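Hypothetical Thioesterase Protein SP_1851 (PDB 4XY5) is an uncharacterised hotdog-fold protein of the PaaI type that probably acts as a thioesterase, hydrolysing thioesters such as those of coenzyme A. Local coordinates at residues Y49-I57 with D86-C94; L67-Y78 with C117-Q128. The protein carries 1 engineered substitution. All blocks are in the same frame, centred on the assembly; numbering follows the deposited sequence.

Interaction 1: residues Y49-I57 with D86-C94; sequences YLFTLCAQI and DVLTIKGEC. Engineered in segment 49-57: Ala55 (natural residue Asp).
Ile57 and Ile90 lie against each other at a slant, branch to branch. CG1 of Ile57 sits 3.6 Å from CG2 of Ile90. Ile90 CG2 stands anti to the backbone N and faces Ile57, while CG1, beside the N (chi1 -41°), carries CD1 to Leu53. The Leu53 side chain crosses Ile90 at about a right angle, with Leu53 CB 3.9 Å from Ile90 CD1. Leu53 crosses Leu88 in the same way, through a CD1 to CD1 contact of 3.8 Å. This is the hotdog fold: helix 47-64 is the sausage and the curved antiparallel sheet is the bun, with helix 49-57 crossing strand 87-94 at -42°. The methyl CD1 of Leu88 is shared by three helix residues. Leu50 CD2 meets it at 3.9 Å, and the Tyr49 ring presents its edge to it, with CE2 4.0 Å away. Leu53 CG lies over one face of that ring, offset toward the rim. At the other end the helix comes down close to the strand backbone. Gly92, without a side chain, lets Ile57 CG2 come within 3.6 Å of Gly92 N. Phe15, Val106 and Ile108 add further apolar cover around the same side chains.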
ATOM      1  N   TYR A  49       6.829   5.000 -14.785  1.00  8.31           N
ATOM      2  CA  TYR A  49       6.640   6.355 -15.294  1.00  8.88           C
ATOM      3  C   TYR A  49       5.470   7.031 -14.600  1.00  8.45           C
ATOM      4  O   TYR A  49       5.602   8.147 -14.086  1.00  9.92           O
ATOM      5  CB  TYR A  49       6.424   6.319 -16.818  1.00  6.89           C
ATOM      6  CG  TYR A  49       5.760   7.540 -17.430  1.00  9.57           C
ATOM      7  CD1 TYR A  49       6.498   8.662 -17.783  1.00 11.57           C
ATOM      8  CD2 TYR A  49       4.392   7.540 -17.703  1.00 11.23           C
ATOM      9  CE1 TYR A  49       5.879   9.774 -18.361  1.00 11.71           C
ATOM     10  CE2 TYR A  49       3.773   8.634 -18.279  1.00 10.57           C
ATOM     11  CZ  TYR A  49       4.517   9.743 -18.607  1.00  9.62           C
ATOM     12  OH  TYR A  49       3.896  10.834 -19.178  1.00 12.03           O
ATOM     13  N   LEU A  50       4.331   6.348 -14.552  1.00  9.25           N
ATOM     14  CA  LEU A  50       3.146   6.915 -13.911  1.00  8.15           C
ATOM     15  C   LEU A  50       3.411   7.185 -12.433  1.00  7.93           C
ATOM     16  O   LEU A  50       3.035   8.223 -11.921  1.00  8.07           O
ATOM     17  CB  LEU A  50       1.938   5.975 -14.056  1.00  9.58           C
ATOM     18  CG  LEU A  50       1.439   5.756 -15.490  1.00 10.35           C
ATOM     19  CD1 LEU A  50       0.345   4.685 -15.482  1.00 11.21           C
ATOM     20  CD2 LEU A  50       0.912   7.062 -16.020  1.00 10.04           C
ATOM     21  N   PHE A  51       4.065   6.250 -11.754  1.00  7.58           N
ATOM     22  CA  PHE A  51       4.397   6.468 -10.346  1.00  7.52           C
ATOM     23  C   PHE A  51       5.301   7.679 -10.186  1.00  9.02           C
ATOM     24  O   PHE A  51       5.134   8.487  -9.264  1.00  8.25           O
ATOM     25  CB  PHE A  51       5.079   5.241  -9.747  1.00  8.75           C
ATOM     26  CG  PHE A  51       5.449   5.402  -8.292  1.00  9.80           C
ATOM     27  CD1 PHE A  51       4.594   4.973  -7.293  1.00 11.67           C
ATOM     28  CD2 PHE A  51       6.665   5.984  -7.931  1.00  8.64           C
ATOM     29  CE1 PHE A  51       4.943   5.110  -5.954  1.00 10.77           C
ATOM     30  CE2 PHE A  51       7.020   6.134  -6.615  1.00  7.40           C
ATOM     31  CZ  PHE A  51       6.155   5.695  -5.607  1.00  9.82           C
ATOM     32  N   THR A  52       6.288   7.801 -11.068  1.00  8.08           N
ATOM     33  CA  THR A  52       7.234   8.885 -10.921  1.00  7.60           C
ATOM     34  C   THR A  52       6.538  10.242 -11.120  1.00  8.44           C
ATOM     35  O   THR A  52       6.844  11.204 -10.418  1.00  8.50           O
ATOM     36  CB  THR A  52       8.426   8.718 -11.903  1.00  8.20           C
ATOM     37  OG1 THR A  52       9.152   7.523 -11.553  1.00  8.79           O
ATOM     38  CG2 THR A  52       9.379   9.923 -11.836  1.00  8.79           C
ATOM     39  N   LEU A  53       5.601  10.312 -12.058  1.00  6.30           N
ATOM     40  CA  LEU A  53       4.787  11.525 -12.192  1.00  8.89           C
ATOM     41  C   LEU A  53       4.136  11.857 -10.845  1.00  9.69           C
ATOM     42  O   LEU A  53       4.200  12.997 -10.384  1.00 10.71           O
ATOM     43  CB  LEU A  53       3.716  11.362 -13.272  1.00 11.16           C
ATOM     44  CG  LEU A  53       4.157  11.111 -14.717  1.00 11.43           C
ATOM     45  CD1 LEU A  53       2.947  11.029 -15.639  1.00 11.01           C
ATOM     46  CD2 LEU A  53       5.116  12.205 -15.220  1.00 11.40           C
ATOM     47  N   CYS A  54       3.552  10.853 -10.195  1.00  8.25           N
ATOM     48  CA  CYS A  54       2.864  11.086  -8.923  1.00  9.39           C
ATOM     49  C   CYS A  54       3.825  11.500  -7.806  1.00  9.46           C
ATOM     50  O   CYS A  54       3.517  12.393  -7.003  1.00  9.54           O
ATOM     51  CB  CYS A  54       2.092   9.839  -8.480  1.00  9.58           C
ATOM     52  SG  CYS A  54       0.728   9.436  -9.558  1.00 11.19           S
ATOM     53  N   ALA A  55       4.982  10.845  -7.742  1.00  7.77           N
ATOM     54  CA  ALA A  55       5.938  11.121  -6.668  1.00  9.35           C
ATOM     55  C   ALA A  55       6.524  12.519  -6.771  1.00 10.00           C
ATOM     56  O   ALA A  55       6.729  13.199  -5.760  1.00 10.06           O
ATOM     57  CB  ALA A  55       7.058  10.089  -6.665  1.00  9.63           C
ATOM     58  N   GLN A  56       6.823  12.940  -7.992  1.00  8.87           N
ATOM     59  CA  GLN A  56       7.320  14.290  -8.198  1.00 13.07           C
ATOM     60  C   GLN A  56       6.273  15.323  -7.756  1.00 11.97           C
ATOM     61  O   GLN A  56       6.581  16.283  -7.033  1.00 11.39           O
ATOM     62  CB  GLN A  56       7.696  14.483  -9.659  1.00 11.18           C
ATOM     63  CG  GLN A  56       8.295  15.843  -9.981  1.00 11.96           C
ATOM     64  CD  GLN A  56       9.673  16.047  -9.373  1.00 16.44           C
ATOM     65  OE1 GLN A  56      10.223  15.164  -8.709  1.00 15.68           O
ATOM     66  NE2 GLN A  56      10.238  17.227  -9.596  1.00 23.27           N
ATOM     67  N   ILE A  57       5.021  15.096  -8.135  1.00 10.32           N
ATOM     68  CA  ILE A  57       3.962  16.032  -7.762  1.00 11.15           C
ATOM     69  C   ILE A  57       3.738  15.997  -6.244  1.00 11.36           C
ATOM     70  O   ILE A  57       3.480  17.027  -5.628  1.00 13.09           O
ATOM     71  CB  ILE A  57       2.645  15.755  -8.557  1.00 11.68           C
ATOM     72  CG1 ILE A  57       2.627  16.585  -9.848  1.00 11.91           C
ATOM     73  CG2 ILE A  57       1.402  16.140  -7.747  1.00 12.32           C
ATOM     74  CD1 ILE A  57       3.855  16.397 -10.754  1.00 13.13           C
ATOM     75  N   ASP A  86      -1.202  10.870 -25.081  1.00 18.69           N
ATOM     76  CA  ASP A  86      -2.124  11.302 -24.030  1.00 19.50           C
ATOM     77  C   ASP A  86      -1.549  12.533 -23.356  1.00 19.55           C
ATOM     78  O   ASP A  86      -0.338  12.640 -23.187  1.00 17.78           O
ATOM     79  CB  ASP A  86      -2.352  10.217 -22.964  1.00 18.81           C
ATOM     80  CG  ASP A  86      -3.355   9.160 -23.382  1.00 23.23           C
ATOM     81  OD1 ASP A  86      -3.997   9.306 -24.447  1.00 26.77           O
ATOM     82  OD2 ASP A  86      -3.509   8.174 -22.620  1.00 21.51           O
ATOM     83  N   VAL A  87      -2.412  13.466 -22.969  1.00 18.57           N
ATOM     84  CA  VAL A  87      -1.998  14.514 -22.056  1.00 14.23           C
ATOM     85  C   VAL A  87      -2.513  14.109 -20.682  1.00 17.96           C
ATOM     86  O   VAL A  87      -3.713  13.888 -20.506  1.00 15.85           O
ATOM     87  CB  VAL A  87      -2.540  15.890 -22.460  1.00 19.50           C
ATOM     88  CG1 VAL A  87      -2.193  16.940 -21.394  1.00 15.37           C
ATOM     89  CG2 VAL A  87      -1.977  16.277 -23.813  1.00 20.78           C
ATOM     90  N   LEU A  88      -1.588  13.955 -19.739  1.00 13.85           N
ATOM     91  CA  LEU A  88      -1.930  13.527 -18.390  1.00 14.32           C
ATOM     92  C   LEU A  88      -1.940  14.712 -17.451  1.00 12.80           C
ATOM     93  O   LEU A  88      -0.984  15.487 -17.402  1.00 13.62           O
ATOM     94  CB  LEU A  88      -0.934  12.476 -17.892  1.00 12.38           C
ATOM     95  CG  LEU A  88      -0.812  11.233 -18.760  1.00 15.97           C
ATOM     96  CD1 LEU A  88       0.140  10.211 -18.125  1.00 11.66           C
ATOM     97  CD2 LEU A  88      -2.183  10.635 -19.002  1.00 11.82           C
ATOM     98  N   THR A  89      -3.024  14.847 -16.699  1.00 14.93           N
ATOM     99  CA  THR A  89      -3.111  15.869 -15.672  1.00 12.95           C
ATOM    100  C   THR A  89      -2.907  15.205 -14.320  1.00 11.19           C
ATOM    101  O   THR A  89      -3.663  14.331 -13.945  1.00 11.49           O
ATOM    102  CB  THR A  89      -4.460  16.589 -15.704  1.00 12.60           C
ATOM    103  OG1 THR A  89      -4.632  17.189 -16.996  1.00 15.08           O
ATOM    104  CG2 THR A  89      -4.504  17.682 -14.635  1.00 16.26           C
ATOM    105  N   ILE A  90      -1.874  15.653 -13.618  1.00 13.52           N
ATOM    106  CA  ILE A  90      -1.446  15.090 -12.348  1.00 11.81           C
ATOM    107  C   ILE A  90      -1.824  16.078 -11.265  1.00 13.22           C
ATOM    108  O   ILE A  90      -1.269  17.172 -11.201  1.00 12.24           O
ATOM    109  CB  ILE A  90       0.081  14.856 -12.315  1.00 13.87           C
ATOM    110  CG1 ILE A  90       0.559  14.293 -13.652  1.00 11.70           C
ATOM    111  CG2 ILE A  90       0.480  13.949 -11.116  1.00 11.63           C
ATOM    112  CD1 ILE A  90       1.978  14.753 -14.022  1.00 11.92           C
ATOM    113  N   LYS A  91      -2.780  15.695 -10.431  1.00 11.43           N
ATOM    114  CA  LYS A  91      -3.263  16.570  -9.368  1.00 13.76           C
ATOM    115  C   LYS A  91      -2.901  15.987  -8.025  1.00 14.09           C
ATOM    116  O   LYS A  91      -3.325  14.882  -7.709  1.00 11.33           O
ATOM    117  CB  LYS A  91      -4.780  16.741  -9.455  1.00 14.26           C
ATOM    118  CG  LYS A  91      -5.270  17.280 -10.792  1.00 18.74           C
ATOM    119  CD  LYS A  91      -6.782  17.513 -10.758  1.00 24.49           C
ATOM    120  CE  LYS A  91      -7.242  18.315 -11.972  1.00 28.01           C
ATOM    121  NZ  LYS A  91      -8.679  18.700 -11.842  1.00 34.81           N
ATOM    122  N   GLY A  92      -2.141  16.735  -7.233  1.00 11.67           N
ATOM    123  CA  GLY A  92      -1.779  16.277  -5.905  1.00 11.99           C
ATOM    124  C   GLY A  92      -2.301  17.235  -4.850  1.00 13.92           C
ATOM    125  O   GLY A  92      -2.376  18.453  -5.078  1.00 13.87           O
ATOM    126  N   GLU A  93      -2.668  16.692  -3.701  1.00 14.10           N
ATOM    127  CA  GLU A  93      -3.059  17.543  -2.594  1.00 16.85           C
ATOM    128  C   GLU A  93      -2.692  16.902  -1.271  1.00 17.78           C
ATOM    129  O   GLU A  93      -2.647  15.680  -1.153  1.00 16.99           O
ATOM    130  CB  GLU A  93      -4.550  17.841  -2.644  1.00 23.45           C
ATOM    131  CG  GLU A  93      -5.425  16.700  -2.187  1.00 20.76           C
ATOM    132  CD  GLU A  93      -6.886  17.091  -2.111  1.00 27.68           C
ATOM    133  OE1 GLU A  93      -7.513  17.246  -3.179  1.00 29.66           O
ATOM    134  OE2 GLU A  93      -7.408  17.248  -0.986  1.00 25.28           O
ATOM    135  N   CYS A  94      -2.409  17.734  -0.276  1.00 16.92           N
ATOM    136  CA  CYS A  94      -2.145  17.234   1.057  1.00 14.28           C
ATOM    137  C   CYS A  94      -3.462  16.972   1.753  1.00 17.80           C
ATOM    138  O   CYS A  94      -4.230  17.901   1.997  1.00 18.11           O
ATOM    139  CB  CYS A  94      -1.316  18.224   1.863  1.00 19.14           C
ATOM    140  SG  CYS A  94      -0.820  17.580   3.462  1.00 19.52           S
TER

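Interaction 2: residues L67-Y78 with C117-Q128; sequences LDGVTLQSSINY and CKATFTMFVTGQ
The Phe121 ring has Ser74 OG over one face, 3.1 Å above its plane and offset towards the rim. Thr71 CG2 meets the same ring at its edge, in plane, 3.8 Å from CD1. Ser74 OG lies anti to its own backbone N (chi1 -179°), which brings it over the ring and also lets it donate to Thr120 O at 3.2 Å. It comes in above that carbonyl plane, whereas Ser75 N reaches the same oxygen in the plane. The bent Met123 chain brings SD to within 3.2 Å of Thr71 OG1. The Phe124 ring receives Val70 CG1 at its edge, and Leu72 CG packs on Phe124 CB. The two strands are antiparallel neighbours in the hotdog sheet. A classic bulge sets Leu72 and Gln73 opposite Thr122, whose carbonyl takes a 2.7 Å bond from Leu72 N and a weak one from Gln73 N. Gln73 NE2 donates to Ser75 OG, which lies in the amide plane and also bonds Ser75 of the second subunit. Strand 68-78 pairs there with a strand of that subunit. The helix side is thus mixed, while Gln73, Ser75, Asn77, Thr120 and Thr122 bring polar groups to the face that meets the third and fourth subunits.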
ATOM      1  N   LEU A  67       7.683  23.313   3.178  1.00 24.23           N
ATOM      2  CA  LEU A  67       8.347  22.221   3.872  1.00 24.64           C
ATOM      3  C   LEU A  67       9.347  21.507   2.974  1.00 25.26           C
ATOM      4  O   LEU A  67       9.269  21.588   1.748  1.00 23.73           O
ATOM      5  CB  LEU A  67       7.323  21.204   4.383  1.00 26.46           C
ATOM      6  CG  LEU A  67       6.193  21.711   5.277  1.00 25.21           C
ATOM      7  CD1 LEU A  67       5.216  20.588   5.549  1.00 26.81           C
ATOM      8  CD2 LEU A  67       6.755  22.276   6.570  1.00 26.52           C
ATOM      9  N   ASP A  68      10.288  20.815   3.604  1.00 24.55           N
ATOM     10  CA  ASP A  68      11.132  19.850   2.920  1.00 31.03           C
ATOM     11  C   ASP A  68      10.707  18.474   3.389  1.00 30.12           C
ATOM     12  O   ASP A  68      10.243  18.319   4.520  1.00 29.36           O
ATOM     13  CB  ASP A  68      12.613  20.074   3.216  1.00 29.24           C
ATOM     14  CG  ASP A  68      13.132  21.366   2.642  1.00 31.15           C
ATOM     15  OD1 ASP A  68      12.975  21.584   1.417  1.00 33.62           O
ATOM     16  OD2 ASP A  68      13.686  22.167   3.420  1.00 38.70           O
ATOM     17  N   GLY A  69      10.859  17.473   2.531  1.00 28.02           N
ATOM     18  CA  GLY A  69      10.467  16.137   2.920  1.00 29.08           C
ATOM     19  C   GLY A  69      10.951  15.015   2.032  1.00 32.50           C
ATOM     20  O   GLY A  69      11.466  15.237   0.935  1.00 25.63           O
ATOM     21  N   VAL A  70      10.758  13.794   2.526  1.00 32.78           N
ATOM     22  CA  VAL A  70      11.148  12.583   1.827  1.00 29.50           C
ATOM     23  C   VAL A  70       9.998  11.580   1.936  1.00 26.69           C
ATOM     24  O   VAL A  70       9.291  11.554   2.941  1.00 27.34           O
ATOM     25  CB  VAL A  70      12.455  11.991   2.417  1.00 31.42           C
ATOM     26  CG1 VAL A  70      12.280  11.683   3.894  1.00 34.86           C
ATOM     27  CG2 VAL A  70      12.899  10.755   1.650  1.00 36.27           C
ATOM     28  N   THR A  71       9.788  10.790   0.889  1.00 26.11           N
ATOM     29  CA  THR A  71       8.753   9.758   0.910  1.00 23.83           C
ATOM     30  C   THR A  71       9.176   8.580   1.782  1.00 20.63           C
ATOM     31  O   THR A  71      10.291   8.074   1.649  1.00 22.17           O
ATOM     32  CB  THR A  71       8.435   9.263  -0.515  1.00 21.21           C
ATOM     33  OG1 THR A  71       8.222  10.392  -1.372  1.00 25.72           O
ATOM     34  CG2 THR A  71       7.181   8.395  -0.520  1.00 17.41           C
ATOM     35  N   LEU A  72       8.285   8.161   2.683  1.00 18.29           N
ATOM     36  CA  LEU A  72       8.483   6.979   3.517  1.00 17.26           C
ATOM     37  C   LEU A  72       7.867   5.753   2.871  1.00 14.72           C
ATOM     38  O   LEU A  72       8.399   4.646   2.945  1.00 11.65           O
ATOM     39  CB  LEU A  72       7.841   7.155   4.899  1.00 20.01           C
ATOM     40  CG  LEU A  72       8.547   7.923   6.004  1.00 27.28           C
ATOM     41  CD1 LEU A  72       7.664   7.896   7.246  1.00 24.68           C
ATOM     42  CD2 LEU A  72       9.890   7.290   6.281  1.00 29.55           C
ATOM     43  N   GLN A  73       6.707   5.969   2.272  1.00 10.52           N
ATOM     44  CA  GLN A  73       5.909   4.875   1.769  1.00 10.35           C
ATOM     45  C   GLN A  73       4.952   5.382   0.724  1.00  8.99           C
ATOM     46  O   GLN A  73       4.429   6.478   0.835  1.00  9.32           O
ATOM     47  CB  GLN A  73       5.140   4.216   2.931  1.00 14.58           C
ATOM     48  CG  GLN A  73       4.524   2.884   2.596  1.00 14.58           C
ATOM     49  CD  GLN A  73       3.217   3.000   1.850  1.00 13.68           C
ATOM     50  OE1 GLN A  73       2.533   4.024   1.909  1.00 14.17           O
ATOM     51  NE2 GLN A  73       2.848   1.927   1.159  1.00 14.29           N
ATOM     52  N   SER A  74       4.701   4.584  -0.301  1.00  9.68           N
ATOM     53  CA  SER A  74       3.677   4.987  -1.243  1.00 10.87           C
ATOM     54  C   SER A  74       2.895   3.789  -1.741  1.00  9.96           C
ATOM     55  O   SER A  74       3.448   2.700  -1.875  1.00  9.87           O
ATOM     56  CB  SER A  74       4.290   5.722  -2.430  1.00 10.88           C
ATOM     57  OG  SER A  74       3.255   6.126  -3.305  1.00 13.23           O
ATOM     58  N   SER A  75       1.610   3.998  -1.988  1.00  9.16           N
ATOM     59  CA  SER A  75       0.771   2.971  -2.610  1.00  9.98           C
ATOM     60  C   SER A  75       0.099   3.525  -3.865  1.00 10.28           C
ATOM     61  O   SER A  75      -0.359   4.657  -3.871  1.00 13.97           O
ATOM     62  CB  SER A  75      -0.259   2.464  -1.603  1.00 13.91           C
ATOM     63  OG  SER A  75       0.424   1.775  -0.576  1.00 18.49           O
ATOM     64  N   ILE A  76       0.073   2.755  -4.950  1.00  9.65           N
ATOM     65  CA  ILE A  76      -0.523   3.259  -6.184  1.00  8.79           C
ATOM     66  C   ILE A  76      -1.432   2.197  -6.783  1.00  9.65           C
ATOM     67  O   ILE A  76      -1.130   1.008  -6.698  1.00  8.67           O
ATOM     68  CB  ILE A  76       0.571   3.683  -7.222  1.00  7.81           C
ATOM     69  CG1 ILE A  76      -0.064   4.157  -8.534  1.00  8.15           C
ATOM     70  CG2 ILE A  76       1.539   2.527  -7.466  1.00  9.07           C
ATOM     71  CD1 ILE A  76       0.940   4.944  -9.442  1.00  7.95           C
ATOM     72  N   ASN A  77      -2.565   2.641  -7.323  1.00 10.40           N
ATOM     73  CA  ASN A  77      -3.505   1.784  -8.051  1.00  9.47           C
ATOM     74  C   ASN A  77      -3.572   2.216  -9.494  1.00 10.64           C
ATOM     75  O   ASN A  77      -3.770   3.400  -9.776  1.00 10.29           O
ATOM     76  CB  ASN A  77      -4.912   1.869  -7.465  1.00 13.95           C
ATOM     77  CG  ASN A  77      -5.040   1.133  -6.160  1.00 16.47           C
ATOM     78  OD1 ASN A  77      -4.724   1.672  -5.103  1.00 20.87           O
ATOM     79  ND2 ASN A  77      -5.494  -0.107  -6.227  1.00 20.36           N
ATOM     80  N   TYR A  78      -3.436   1.257 -10.401  1.00 11.65           N
ATOM     81  CA  TYR A  78      -3.508   1.530 -11.826  1.00 10.58           C
ATOM     82  C   TYR A  78      -4.886   1.166 -12.375  1.00 12.75           C
ATOM     83  O   TYR A  78      -5.346   0.031 -12.230  1.00 14.00           O
ATOM     84  CB  TYR A  78      -2.406   0.771 -12.552  1.00 13.49           C
ATOM     85  CG  TYR A  78      -1.011   1.144 -12.081  1.00 12.33           C
ATOM     86  CD1 TYR A  78      -0.357   2.255 -12.597  1.00 14.06           C
ATOM     87  CD2 TYR A  78      -0.353   0.385 -11.110  1.00 11.71           C
ATOM     88  CE1 TYR A  78       0.916   2.599 -12.174  1.00 11.10           C
ATOM     89  CE2 TYR A  78       0.942   0.724 -10.681  1.00 12.66           C
ATOM     90  CZ  TYR A  78       1.564   1.831 -11.218  1.00 12.67           C
ATOM     91  OH  TYR A  78       2.852   2.176 -10.805  1.00 11.31           O
ATOM     92  N   CYS A 117      -4.599   6.640 -12.911  1.00 12.77           N
ATOM     93  CA  CYS A 117      -4.073   5.991 -11.707  1.00 10.94           C
ATOM     94  C   CYS A 117      -4.241   6.922 -10.505  1.00 13.72           C
ATOM     95  O   CYS A 117      -4.473   8.113 -10.679  1.00 13.87           O
ATOM     96  CB  CYS A 117      -2.605   5.588 -11.895  1.00 11.79           C
ATOM     97  SG  CYS A 117      -1.466   6.986 -12.101  1.00 13.15           S
ATOM     98  N   LYS A 118      -4.166   6.358  -9.297  1.00 12.17           N
ATOM     99  CA  LYS A 118      -4.343   7.105  -8.051  1.00 12.07           C
ATOM    100  C   LYS A 118      -3.291   6.617  -7.075  1.00 12.13           C
ATOM    101  O   LYS A 118      -3.055   5.420  -6.979  1.00 13.55           O
ATOM    102  CB  LYS A 118      -5.747   6.895  -7.454  1.00 17.14           C
ATOM    103  CG  LYS A 118      -6.891   6.965  -8.448  1.00 25.30           C
ATOM    104  CD  LYS A 118      -6.993   8.335  -9.070  1.00 28.69           C
ATOM    105  CE  LYS A 118      -7.814   8.294 -10.343  1.00 28.01           C
ATOM    106  NZ  LYS A 118      -7.582   9.479 -11.189  1.00 26.63           N
ATOM    107  N   ALA A 119      -2.643   7.524  -6.350  1.00 10.05           N
ATOM    108  CA  ALA A 119      -1.607   7.087  -5.424  1.00 11.27           C
ATOM    109  C   ALA A 119      -1.695   7.863  -4.132  1.00 12.69           C
ATOM    110  O   ALA A 119      -2.230   8.960  -4.109  1.00 13.48           O
ATOM    111  CB  ALA A 119      -0.224   7.254  -6.046  1.00  9.75           C
ATOM    112  N   THR A 120      -1.182   7.283  -3.052  1.00  9.89           N
ATOM    113  CA  THR A 120      -1.142   7.979  -1.781  1.00 10.09           C
ATOM    114  C   THR A 120       0.274   7.897  -1.262  1.00 12.60           C
ATOM    115  O   THR A 120       0.872   6.818  -1.235  1.00 13.42           O
ATOM    116  CB  THR A 120      -2.138   7.370  -0.771  1.00 13.96           C
ATOM    117  OG1 THR A 120      -3.465   7.569  -1.265  1.00 14.15           O
ATOM    118  CG2 THR A 120      -2.009   8.028   0.590  1.00 14.02           C
ATOM    119  N   PHE A 121       0.816   9.051  -0.888  1.00 10.70           N
ATOM    120  CA  PHE A 121       2.182   9.154  -0.408  1.00  9.50           C
ATOM    121  C   PHE A 121       2.258   9.537   1.056  1.00 12.88           C
ATOM    122  O   PHE A 121       1.604  10.482   1.473  1.00 13.54           O
ATOM    123  CB  PHE A 121       2.931  10.198  -1.232  1.00 11.27           C
ATOM    124  CG  PHE A 121       3.206   9.758  -2.617  1.00 11.66           C
ATOM    125  CD1 PHE A 121       4.440   9.224  -2.948  1.00 13.67           C
ATOM    126  CD2 PHE A 121       2.234   9.863  -3.593  1.00 14.66           C
ATOM    127  CE1 PHE A 121       4.700   8.809  -4.243  1.00 10.94           C
ATOM    128  CE2 PHE A 121       2.500   9.446  -4.884  1.00 11.85           C
ATOM    129  CZ  PHE A 121       3.724   8.916  -5.192  1.00 10.47           C
ATOM    130  N   THR A 122       3.063   8.794   1.816  1.00 13.59           N
ATOM    131  CA  THR A 122       3.346   9.119   3.202  1.00 12.06           C
ATOM    132  C   THR A 122       4.727   9.734   3.263  1.00 16.21           C
ATOM    133  O   THR A 122       5.731   9.040   3.112  1.00 14.68           O
ATOM    134  CB  THR A 122       3.271   7.875   4.112  1.00 15.33           C
ATOM    135  OG1 THR A 122       1.969   7.297   3.996  1.00 15.72           O
ATOM    136  CG2 THR A 122       3.500   8.265   5.558  1.00 21.82           C
ATOM    137  N   MET A 123       4.766  11.045   3.464  1.00 21.56           N
ATOM    138  CA  MET A 123       6.020  11.785   3.440  1.00 21.70           C
ATOM    139  C   MET A 123       6.474  12.118   4.854  1.00 22.45           C
ATOM    140  O   MET A 123       5.661  12.421   5.717  1.00 25.03           O
ATOM    141  CB  MET A 123       5.871  13.073   2.622  1.00 20.31           C
ATOM    142  CG  MET A 123       5.050  12.945   1.338  1.00 25.30           C
ATOM    143  SD  MET A 123       5.908  12.221  -0.086  1.00 27.50           S
ATOM    144  CE  MET A 123       7.143  13.480  -0.459  1.00 22.37           C
ATOM    145  N   PHE A 124       7.780  12.058   5.076  1.00 31.01           N
ATOM    146  CA  PHE A 124       8.375  12.443   6.348  1.00 31.77           C
ATOM    147  C   PHE A 124       8.904  13.870   6.226  1.00 32.23           C
ATOM    148  O   PHE A 124       9.751  14.151   5.379  1.00 31.20           O
ATOM    149  CB  PHE A 124       9.493  11.469   6.728  1.00 34.62           C
ATOM    150  CG  PHE A 124      10.112  11.737   8.074  1.00 38.32           C
ATOM    151  CD1 PHE A 124       9.444  11.395   9.237  1.00 42.66           C
ATOM    152  CD2 PHE A 124      11.367  12.314   8.172  1.00 41.00           C
ATOM    153  CE1 PHE A 124      10.014  11.635  10.477  1.00 46.61           C
ATOM    154  CE2 PHE A 124      11.942  12.554   9.406  1.00 42.82           C
ATOM    155  CZ  PHE A 124      11.268  12.216  10.558  1.00 41.66           C
ATOM    156  N   VAL A 125       8.370  14.774   7.044  1.00 35.46           N
ATOM    157  CA  VAL A 125       8.797  16.168   7.027  1.00 36.39           C
ATOM    158  C   VAL A 125      10.175  16.284   7.668  1.00 37.30           C
ATOM    159  O   VAL A 125      10.355  15.941   8.835  1.00 38.70           O
ATOM    160  CB  VAL A 125       7.801  17.086   7.770  1.00 41.71           C
ATOM    161  CG1 VAL A 125       8.180  18.551   7.572  1.00 38.91           C
ATOM    162  CG2 VAL A 125       6.374  16.831   7.296  1.00 32.16           C
ATOM    163  N   THR A 126      11.151  16.757   6.902  1.00 39.11           N
ATOM    164  CA  THR A 126      12.519  16.843   7.396  1.00 38.51           C
ATOM    165  C   THR A 126      12.834  18.229   7.961  1.00 43.10           C
ATOM    166  O   THR A 126      13.624  18.362   8.901  1.00 45.49           O
ATOM    167  CB  THR A 126      13.527  16.495   6.292  1.00 35.39           C
ATOM    168  OG1 THR A 126      13.333  17.367   5.173  1.00 39.65           O
ATOM    169  CG2 THR A 126      13.330  15.058   5.828  1.00 34.09           C
ATOM    170  N   GLY A 127      12.204  19.256   7.402  1.00 39.97           N
ATOM    171  CA  GLY A 127      12.425  20.618   7.858  1.00 41.56           C
ATOM    172  C   GLY A 127      11.401  21.594   7.316  1.00 42.83           C
ATOM    173  O   GLY A 127      10.512  21.209   6.555  1.00 34.11           O
ATOM    174  N   GLN A 128      11.533  22.861   7.710  1.00 39.86           N
ATOM    175  CA  GLN A 128      10.606  23.909   7.290  1.00 40.76           C
ATOM    176  C   GLN A 128      11.078  24.637   6.030  1.00 38.71           C
ATOM    177  O   GLN A 128      12.271  24.691   5.734  1.00 41.66           O
ATOM    178  CB  GLN A 128      10.397  24.918   8.423  1.00 43.00           C
ATOM    179  CG  GLN A 128       9.177  24.647   9.288  1.00 42.96           C
ATOM    180  CD  GLN A 128       9.368  23.483  10.243  1.00 47.78           C
ATOM    181  OE1 GLN A 128      10.481  22.984  10.432  1.00 52.49           O
ATOM    182  NE2 GLN A 128       8.276  23.041  10.852  1.00 48.72           N
TER
HETATM  183  O   HOH W   1       1.049   5.926   1.638  1.00 19.07           O

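How the interactions relate
After a short strand, 12-14, the chain forms strands 19-24 and 27-33, then enters helix 47-64. Strand 68-78 follows and becomes the sheet edge within the chain. The chain then returns to the middle of the sheet as strand 87-97, and interaction 1 closes the loop back to the helix. Strands 101-109 and 115-127 come next, and interaction 2 closes a longer loop by setting the last strand beside 68-78. The segments alternate, so the two closures cross. Interaction 1 ties the helix to a central strand; interaction 2 joins the two strands at one side. They meet where Phe51, Cys54 and the engineered Ala55 pack on Ser74 or Phe121.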